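Homoserine O-acetyltransferase (Bacillus anthracis str. 'Ames Ancestor', PDB 3I1I) probably transfers an acetyl group from acetyl-CoA to the hydroxyl of L-homoserine, an early step towards methionine. Local coordinates at residues Lys364-Glu367 / Phe368-Lys372; Thr36-Glu40 / Arg41-Ile45; Thr54-Ala58 / Gly59-Ala63; Val126-Phe129 / Leu130-Ala133. All coordinates share one frame; numbering follows the deposited sequence. Where two conformers were deposited one is given.

Interaction 1: Lys364-Glu367 / Phe368-Lys372; sequences KVYE and FLNRK
Phe368 opens the second half of this helical turn by giving its backbone N to Lys364 O at 2.9 Å. Its ring swings away from the preceding turn, CG anti to the backbone N (chi1 -167°), and packs on Leu311 of strand 309-313 and Ile176 of strand 174-178. Leu369 follows with a straighter bond, N to Val365 O at 2.8 Å, the donor nearly along the C=O axis. The side chains of these two residues lie side by side and point the same way, Leu369 CD1 resting 3.9 Å from Val365 CG1; Leu369 meets Ala150 and Val365 meets Met152, both on strand 150-154. On the exposed flank Asn370 folds back over Tyr366. Its ND2 lies over the centre of the ring, 3.4 Å above the plane, with the amide turned 65° from the ring, and also makes a weak, bent bond to Tyr366 O at 2.8 Å. Backbone N of Asn370 is shared weakly between Tyr366 O and Glu367 O. Arg371 then sends its chain, bent at chi3 (-62°), back along Glu367. In the conformer given for Glu367, one of two, the direct salt bridge is long, NH2 to OE1 3.7 Å, and one water spans it, donating to Glu367 OE1 and accepting from Arg371 NH2. The same carboxylate oxygen takes Lys364 NZ at 3.0 Å from above its plane, and that ammonium also pairs with Glu341. A salt-bridge network whose links span three and four residues is typical of the exposed side of an amphipathic helix; here helix 362-370 packs its apolar side on the alpha/beta hydrolase sheet.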
# COMPACT_ATOMS: atom_id res chain seq x y z
N LYS A 364 5.20 35.45 7.56
CA LYS A 364 3.77 35.47 7.79
C LYS A 364 3.42 35.05 9.21
O LYS A 364 2.53 35.66 9.83
CB LYS A 364 3.05 34.56 6.80
CG LYS A 364 1.54 34.68 6.82
CD LYS A 364 1.09 36.11 6.60
CE LYS A 364 -0.26 36.21 5.97
NZ LYS A 364 -0.86 37.58 6.19
N VAL A 365 4.08 34.02 9.73
CA VAL A 365 3.79 33.55 11.06
C VAL A 365 4.03 34.71 12.06
O VAL A 365 3.17 35.05 12.90
CB VAL A 365 4.64 32.32 11.41
CG1 VAL A 365 4.77 32.10 12.91
CG2 VAL A 365 4.04 31.05 10.69
N TYR A 366 5.19 35.32 11.92
CA TYR A 366 5.59 36.43 12.76
C TYR A 366 4.53 37.53 12.76
O TYR A 366 4.11 37.96 13.80
CB TYR A 366 6.92 36.98 12.26
CG TYR A 366 7.35 38.20 12.99
CD1 TYR A 366 7.90 38.10 14.27
CD2 TYR A 366 7.14 39.46 12.44
CE1 TYR A 366 8.26 39.25 14.97
CE2 TYR A 366 7.52 40.61 13.13
CZ TYR A 366 8.08 40.49 14.38
OH TYR A 366 8.42 41.63 15.04
N GLU A 367 4.11 37.97 11.59
CA GLU A 367 3.07 39.01 11.44
C GLU A 367 1.77 38.58 12.14
O GLU A 367 1.12 39.37 12.80
CB GLU A 367 2.84 39.29 9.94
CG GLU A 367 1.61 40.12 9.52
CD GLU A 367 1.47 40.21 7.96
OE1 GLU A 367 0.36 40.05 7.41
OE2 GLU A 367 2.50 40.42 7.27
N PHE A 368 1.40 37.32 11.98
CA PHE A 368 0.15 36.82 12.52
C PHE A 368 0.18 36.74 14.05
O PHE A 368 -0.80 37.08 14.72
CB PHE A 368 -0.15 35.46 11.93
CG PHE A 368 -1.53 35.01 12.17
CD1 PHE A 368 -2.57 35.54 11.46
CD2 PHE A 368 -1.80 34.03 13.10
CE1 PHE A 368 -3.89 35.12 11.67
CE2 PHE A 368 -3.11 33.61 13.32
CZ PHE A 368 -4.14 34.16 12.60
N LEU A 369 1.31 36.33 14.60
CA LEU A 369 1.49 36.31 16.05
C LEU A 369 1.41 37.71 16.66
O LEU A 369 1.10 37.86 17.84
CB LEU A 369 2.81 35.65 16.42
CG LEU A 369 2.87 34.15 16.13
CD1 LEU A 369 4.28 33.62 16.43
CD2 LEU A 369 1.76 33.37 16.91
N ASN A 370 1.65 38.73 15.85
CA ASN A 370 1.55 40.12 16.28
C ASN A 370 0.27 40.84 15.92
O ASN A 370 0.09 41.95 16.32
CB ASN A 370 2.74 40.89 15.71
CG ASN A 370 4.00 40.53 16.41
OD1 ASN A 370 4.11 40.78 17.61
ND2 ASN A 370 4.94 39.89 15.71
N ARG A 371 -0.63 40.23 15.17
CA ARG A 371 -1.89 40.87 14.90
C ARG A 371 -2.84 40.69 16.10
O ARG A 371 -2.83 39.64 16.77
CB ARG A 371 -2.48 40.29 13.63
CG ARG A 371 -3.85 40.78 13.26
CD ARG A 371 -4.39 39.90 12.18
NE ARG A 371 -3.55 39.97 10.98
CZ ARG A 371 -3.63 40.94 10.07
NH1 ARG A 371 -4.52 41.92 10.20
NH2 ARG A 371 -2.81 40.92 9.00
N LYS A 372 -3.66 41.70 16.37
CA LYS A 372 -4.57 41.67 17.51
C LYS A 372 -5.78 40.76 17.26
O LYS A 372 -6.23 40.56 16.14
CB LYS A 372 -5.04 43.09 17.86
CG LYS A 372 -6.12 43.64 16.94
CD LYS A 372 -6.47 45.10 17.30
CE LYS A 372 -7.87 45.46 16.80
NZ LYS A 372 -8.94 44.83 17.65
O HOH W 1 -1.19 38.47 9.35

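Interaction 2: Thr36-Glu40 / Arg41-Ile45; sequences TLNRE and RSNVI
Asn38 and Asn43 lay their side-chain amides one on the other, running in opposite directions with planes only 11° apart and the CG atoms 3.5 Å from each other. Each amide is held at both its oxygen and its nitrogen. Asn43 OD1 receives Asn38 N at 3.1 Å, while Asn43 ND2 gives a hydrogen to Thr36 O, which lies close to the plane of the Asn43 amide, at 2.9 Å, and also bonds to Gln85 O. Asn38, with CG lodged between its backbone N and carbonyl carbon (chi1 74°), turns inward across the bend: OD1 accepts Ser42 N at 2.9 Å, and ND2 gives a hydrogen to Ser42 OG, which sits close to the amide plane. On another flank Leu37 crosses both Arg41 and Val44, its CD1 pressed to Val44 CG2 at 3.3 Å and its CG 3.7 Å from Arg41 CG. At the end of the extended arginine, Arg41 NH1 bonds Gly144 O and forms a salt bridge with Glu300 of the second subunit. A water lying at the guanidinium edge accepts from Arg41 NE and donates to Asn38 O. That carbonyl also accepts Arg41 N at 2.9 Å, closing a type I beta turn, Asn38 to Arg41, in the connection from strand 24-34 to strand 44-48 of the alpha/beta hydrolase sheet.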
# COMPACT_ATOMS: atom_id res chain seq x y z
N THR A 36 10.36 32.09 28.50
CA THR A 36 9.96 32.44 29.85
C THR A 36 8.51 32.88 29.91
O THR A 36 8.07 33.77 29.17
CB THR A 36 10.86 33.60 30.37
OG1 THR A 36 12.22 33.25 30.18
CG2 THR A 36 10.64 33.91 31.85
N LEU A 37 7.77 32.29 30.83
CA LEU A 37 6.39 32.66 31.05
C LEU A 37 6.34 34.07 31.66
O LEU A 37 7.05 34.34 32.60
CB LEU A 37 5.78 31.64 31.98
CG LEU A 37 4.27 31.59 32.20
CD1 LEU A 37 3.53 31.33 30.87
CD2 LEU A 37 3.99 30.52 33.28
N ASN A 38 5.55 34.98 31.12
CA ASN A 38 5.47 36.34 31.67
C ASN A 38 4.52 36.38 32.90
O ASN A 38 3.83 35.40 33.19
CB ASN A 38 5.14 37.35 30.56
CG ASN A 38 3.71 37.28 30.12
OD1 ASN A 38 2.89 36.56 30.69
ND2 ASN A 38 3.39 38.03 29.08
N ARG A 39 4.46 37.50 33.61
CA ARG A 39 3.74 37.55 34.90
C ARG A 39 2.27 37.31 34.69
O ARG A 39 1.62 36.63 35.48
CB ARG A 39 3.93 38.89 35.63
CG ARG A 39 3.26 38.97 37.05
CD ARG A 39 4.29 39.07 38.19
NE ARG A 39 5.60 38.52 37.82
CZ ARG A 39 6.57 39.22 37.25
NH1 ARG A 39 6.40 40.51 37.00
NH2 ARG A 39 7.72 38.64 36.94
N GLU A 40 1.75 37.84 33.60
CA GLU A 40 0.35 37.72 33.28
C GLU A 40 0.04 36.35 32.64
O GLU A 40 -1.13 35.99 32.48
CB GLU A 40 -0.07 38.86 32.34
CG GLU A 40 0.59 40.27 32.63
CD GLU A 40 1.97 40.49 31.89
OE1 GLU A 40 2.98 39.80 32.21
OE2 GLU A 40 2.05 41.36 30.97
N ARG A 41 1.07 35.59 32.26
CA ARG A 41 0.88 34.32 31.60
C ARG A 41 0.11 34.49 30.27
O ARG A 41 -0.75 33.68 29.91
CB ARG A 41 0.17 33.37 32.55
CG ARG A 41 1.09 32.94 33.63
CD ARG A 41 0.39 32.52 34.88
NE ARG A 41 1.33 32.31 35.98
CZ ARG A 41 1.06 31.58 37.05
NH1 ARG A 41 -0.12 30.98 37.20
NH2 ARG A 41 1.97 31.44 37.99
N SER A 42 0.41 35.57 29.58
CA SER A 42 -0.26 35.94 28.35
C SER A 42 0.59 35.69 27.12
O SER A 42 0.18 36.04 26.02
CB SER A 42 -0.60 37.44 28.40
OG SER A 42 0.57 38.17 28.66
N ASN A 43 1.76 35.09 27.28
CA ASN A 43 2.67 34.90 26.15
C ASN A 43 2.93 33.42 25.79
O ASN A 43 4.02 33.05 25.34
CB ASN A 43 3.99 35.63 26.43
CG ASN A 43 4.75 35.04 27.59
OD1 ASN A 43 4.15 34.40 28.47
ND2 ASN A 43 6.08 35.18 27.57
N VAL A 44 1.93 32.58 25.99
CA VAL A 44 2.09 31.14 25.75
C VAL A 44 1.66 30.70 24.34
O VAL A 44 0.55 31.01 23.89
CB VAL A 44 1.29 30.29 26.78
CG1 VAL A 44 1.56 28.78 26.57
CG2 VAL A 44 1.62 30.75 28.22
N ILE A 45 2.55 29.97 23.67
CA ILE A 45 2.27 29.35 22.37
C ILE A 45 2.43 27.85 22.52
O ILE A 45 3.48 27.38 22.94
CB ILE A 45 3.25 29.86 21.30
CG1 ILE A 45 3.11 31.39 21.15
CG2 ILE A 45 2.98 29.16 20.00
CD1 ILE A 45 3.98 32.07 20.03
O HOH W 2 3.71 33.63 35.47

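Interaction 3: Thr54-Ala58 / Gly59-Ala63; sequences TSHAA and GKYTA
His56 and Tyr61 form a face-to-face aromatic stack inside a long loop that follows strand 44-48 of the alpha/beta hydrolase fold. Ring centroids are 4.0 Å apart and the planes differ by 19°, the two side chains sliding past each other in opposite directions. Tyr61 CE2 sits over the centre of the imidazole and His56 CE1 over the centre of the phenol, so the overlap is broad; between ring atoms the closest pair is His56 ND1 and Tyr61 CZ, 3.4 Å. With CG anti to the backbone N (chi1 -159°), the imidazole reaches across the bend to the tyrosine. Beyond the stack, both polar ends turn to one acid: His56 ND1 and Tyr61 OH each bond to Glu32 of strand 24-34, on different carboxylate oxygens, which would hold the imidazole's rotation and anchor the phenol's end; the stack itself sets the tyrosine's tilt. Gly59 O comes close to the imidazole, 3.2 Å from His56 CE1, and the positive phi of Gly59 (71°) suits a glycine. The backbone before the stack is just as compact. Thr54 OG1 accepts His56 N at 3.2 Å in an ST turn, and His56 is the centre of an inverse gamma turn in which Ala57 N meets Ser55 O at 2.7 Å. The looser side begins at Lys60, whose side chain points away from the earlier segment and bonds by NZ to Asp65 O. A water joins Thr54 to Tyr61: it lies 3.0 Å from Thr54 OG1 and donates a hydrogen to Tyr61 OH, also at 3.0 Å.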
# COMPACT_ATOMS: atom_id res chain seq x y z
N THR A 54 7.85 14.09 17.87
CA THR A 54 7.84 14.08 19.33
C THR A 54 7.71 15.53 19.83
O THR A 54 7.65 16.46 19.04
CB THR A 54 9.17 13.47 19.92
OG1 THR A 54 10.28 14.38 19.78
CG2 THR A 54 9.52 12.16 19.26
N SER A 55 7.74 15.70 21.15
CA SER A 55 7.69 17.03 21.78
C SER A 55 8.88 17.95 21.39
O SER A 55 8.83 19.16 21.62
CB SER A 55 7.66 16.87 23.31
OG SER A 55 8.93 16.41 23.79
N HIS A 56 9.93 17.37 20.81
CA HIS A 56 11.16 18.10 20.52
C HIS A 56 11.05 19.00 19.31
O HIS A 56 11.62 18.75 18.26
CB HIS A 56 12.32 17.11 20.32
CG HIS A 56 13.67 17.73 20.51
ND1 HIS A 56 13.92 18.67 21.50
CD2 HIS A 56 14.84 17.53 19.87
CE1 HIS A 56 15.18 19.04 21.43
NE2 HIS A 56 15.77 18.36 20.45
N ALA A 57 10.28 20.06 19.47
CA ALA A 57 10.05 21.02 18.41
C ALA A 57 11.26 21.92 18.16
O ALA A 57 11.38 22.49 17.09
CB ALA A 57 8.82 21.89 18.75
N ALA A 58 12.11 22.11 19.16
CA ALA A 58 13.26 23.03 19.02
C ALA A 58 14.40 22.70 19.98
O ALA A 58 14.26 21.96 20.96
CB ALA A 58 12.82 24.50 19.19
N GLY A 59 15.57 23.24 19.63
CA GLY A 59 16.73 23.16 20.49
C GLY A 59 17.29 21.76 20.56
O GLY A 59 17.07 20.95 19.65
N LYS A 60 18.04 21.53 21.65
CA LYS A 60 18.76 20.27 21.86
C LYS A 60 18.73 19.87 23.30
O LYS A 60 18.67 20.72 24.19
CB LYS A 60 20.22 20.41 21.48
CG LYS A 60 20.52 21.17 20.19
CD LYS A 60 21.97 20.91 19.78
CE LYS A 60 22.32 21.55 18.45
NZ LYS A 60 23.59 21.00 17.85
N TYR A 61 18.81 18.56 23.51
CA TYR A 61 18.81 17.98 24.84
C TYR A 61 20.24 17.89 25.44
O TYR A 61 20.39 17.83 26.65
CB TYR A 61 18.21 16.58 24.82
CG TYR A 61 16.75 16.49 24.48
CD1 TYR A 61 15.79 17.19 25.22
CD2 TYR A 61 16.31 15.68 23.44
CE1 TYR A 61 14.44 17.10 24.91
CE2 TYR A 61 14.97 15.57 23.13
CZ TYR A 61 14.03 16.29 23.88
OH TYR A 61 12.71 16.18 23.57
N THR A 62 21.26 17.84 24.61
CA THR A 62 22.67 17.97 25.07
C THR A 62 23.37 18.82 24.03
O THR A 62 22.90 18.91 22.87
CB THR A 62 23.41 16.60 25.21
OG1 THR A 62 23.86 16.16 23.93
CG2 THR A 62 22.49 15.52 25.80
N ALA A 63 24.48 19.44 24.39
CA ALA A 63 25.20 20.26 23.41
C ALA A 63 25.88 19.41 22.33
O ALA A 63 26.33 19.94 21.33
CB ALA A 63 26.19 21.20 24.09
O HOH W 3 11.80 13.69 22.23

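Interaction 4: Val126-Phe129 / Leu130-Ala133; sequences VFTF and LDVA
The backbone runs extended through Phe127 and Thr128, then coils at Phe129 into helix 129-142, where Ala133 N bonds Phe129 O at 3.2 Å. Thr128 and Asp131 tie this start together from both ends. Placed between its backbone N and carbonyl carbon (chi1 69°), Thr128 OG1 faces the first turn and accepts Asp131 N at 3.2 Å, with a weaker, bent bond from Leu130 N. In return Asp131 OD2 takes Thr128 N at 3.0 Å, on the anti side and 16° out of the carboxylate plane. A water donates to that same oxygen and to Val126 O, while Asp131 OD1 is satisfied by Glu20 N and Tyr17 OH. Both oxygens of this buried carboxylate thus receive hydrogens, which probably favours the ionised form. Phe127 and Val132 lie side by side, pointing the same way, with Phe127 CE1 4.0 Å from Val132 CG2. Phe129 turns from the helix start to pack on Ala156 and Met159 of helix 156-167, near the probable nucleophile elbow. Reciprocal bonds between residues N-cap and N3 define a capping box, here beginning the helix that follows strand 87-91 in this alpha/beta hydrolase fold.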
# COMPACT_ATOMS: atom_id res chain seq x y z
N VAL A 126 -8.91 3.29 21.15
CA VAL A 126 -8.82 4.20 20.05
C VAL A 126 -8.78 5.61 20.58
O VAL A 126 -9.62 5.99 21.47
CB VAL A 126 -10.03 4.04 19.12
CG1 VAL A 126 -10.02 5.13 18.06
CG2 VAL A 126 -10.02 2.60 18.51
N PHE A 127 -7.82 6.38 20.06
CA PHE A 127 -7.72 7.79 20.36
C PHE A 127 -7.88 8.66 19.12
O PHE A 127 -7.57 8.23 18.01
CB PHE A 127 -6.39 8.11 21.06
CG PHE A 127 -5.22 8.35 20.12
CD1 PHE A 127 -4.85 9.63 19.80
CD2 PHE A 127 -4.49 7.29 19.60
CE1 PHE A 127 -3.78 9.88 18.97
CE2 PHE A 127 -3.42 7.50 18.75
CZ PHE A 127 -3.06 8.80 18.42
N THR A 128 -8.31 9.90 19.35
CA THR A 128 -8.38 10.93 18.35
C THR A 128 -7.49 12.10 18.75
O THR A 128 -6.96 12.16 19.86
CB THR A 128 -9.80 11.48 18.25
OG1 THR A 128 -10.13 12.22 19.44
CG2 THR A 128 -10.77 10.33 18.04
N PHE A 129 -7.34 13.05 17.85
CA PHE A 129 -6.56 14.23 18.15
C PHE A 129 -7.28 15.16 19.06
O PHE A 129 -6.68 16.05 19.63
CB PHE A 129 -6.06 14.91 16.86
CG PHE A 129 -5.04 14.05 16.12
CD1 PHE A 129 -3.84 13.69 16.75
CD2 PHE A 129 -5.29 13.56 14.86
CE1 PHE A 129 -2.91 12.86 16.13
CE2 PHE A 129 -4.36 12.73 14.23
CZ PHE A 129 -3.18 12.37 14.88
N LEU A 130 -8.57 14.94 19.26
CA LEU A 130 -9.29 15.65 20.31
C LEU A 130 -8.84 15.13 21.70
O LEU A 130 -8.65 15.94 22.63
CB LEU A 130 -10.77 15.57 20.12
CG LEU A 130 -11.65 16.18 21.22
CD1 LEU A 130 -11.19 17.58 21.59
CD2 LEU A 130 -13.14 16.13 20.73
N ASP A 131 -8.62 13.82 21.82
CA ASP A 131 -8.07 13.27 23.08
C ASP A 131 -6.75 13.92 23.44
O ASP A 131 -6.55 14.29 24.60
CB ASP A 131 -7.88 11.77 23.01
CG ASP A 131 -9.20 11.03 23.03
OD1 ASP A 131 -9.98 11.30 23.97
OD2 ASP A 131 -9.48 10.20 22.13
N VAL A 132 -5.89 14.15 22.44
CA VAL A 132 -4.62 14.80 22.68
C VAL A 132 -4.80 16.27 23.16
O VAL A 132 -4.13 16.72 24.10
CB VAL A 132 -3.66 14.68 21.47
CG1 VAL A 132 -2.43 15.56 21.66
CG2 VAL A 132 -3.27 13.17 21.21
N ALA A 133 -5.72 16.99 22.53
CA ALA A 133 -6.04 18.35 22.90
C ALA A 133 -6.61 18.38 24.35
O ALA A 133 -6.26 19.26 25.13
CB ALA A 133 -7.05 18.93 21.88
O HOH W 4 -11.15 8.04 22.06

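Along the chain the order is interaction 2, interaction 3, interaction 4 and, near the C-terminus, interaction 1. Interactions 1 and 2 touch: Leu369 CD1 of helix 362-370 packs 3.9 Å from Ile45 CD1 of strand 44-48, though their centres are 17 Å apart. The same strand links interaction 2 to the loop of interaction 3, whose nearest atoms are about 9 Å away. Interaction 4 starts helix 129-142, about 10 Å from interaction 3 and about 17 Å from interaction 1 at the nearest atoms. The four thus mark a strand connection, a loop and two helices round one mixed sheet, with subunit contacts at interactions 2 and 4.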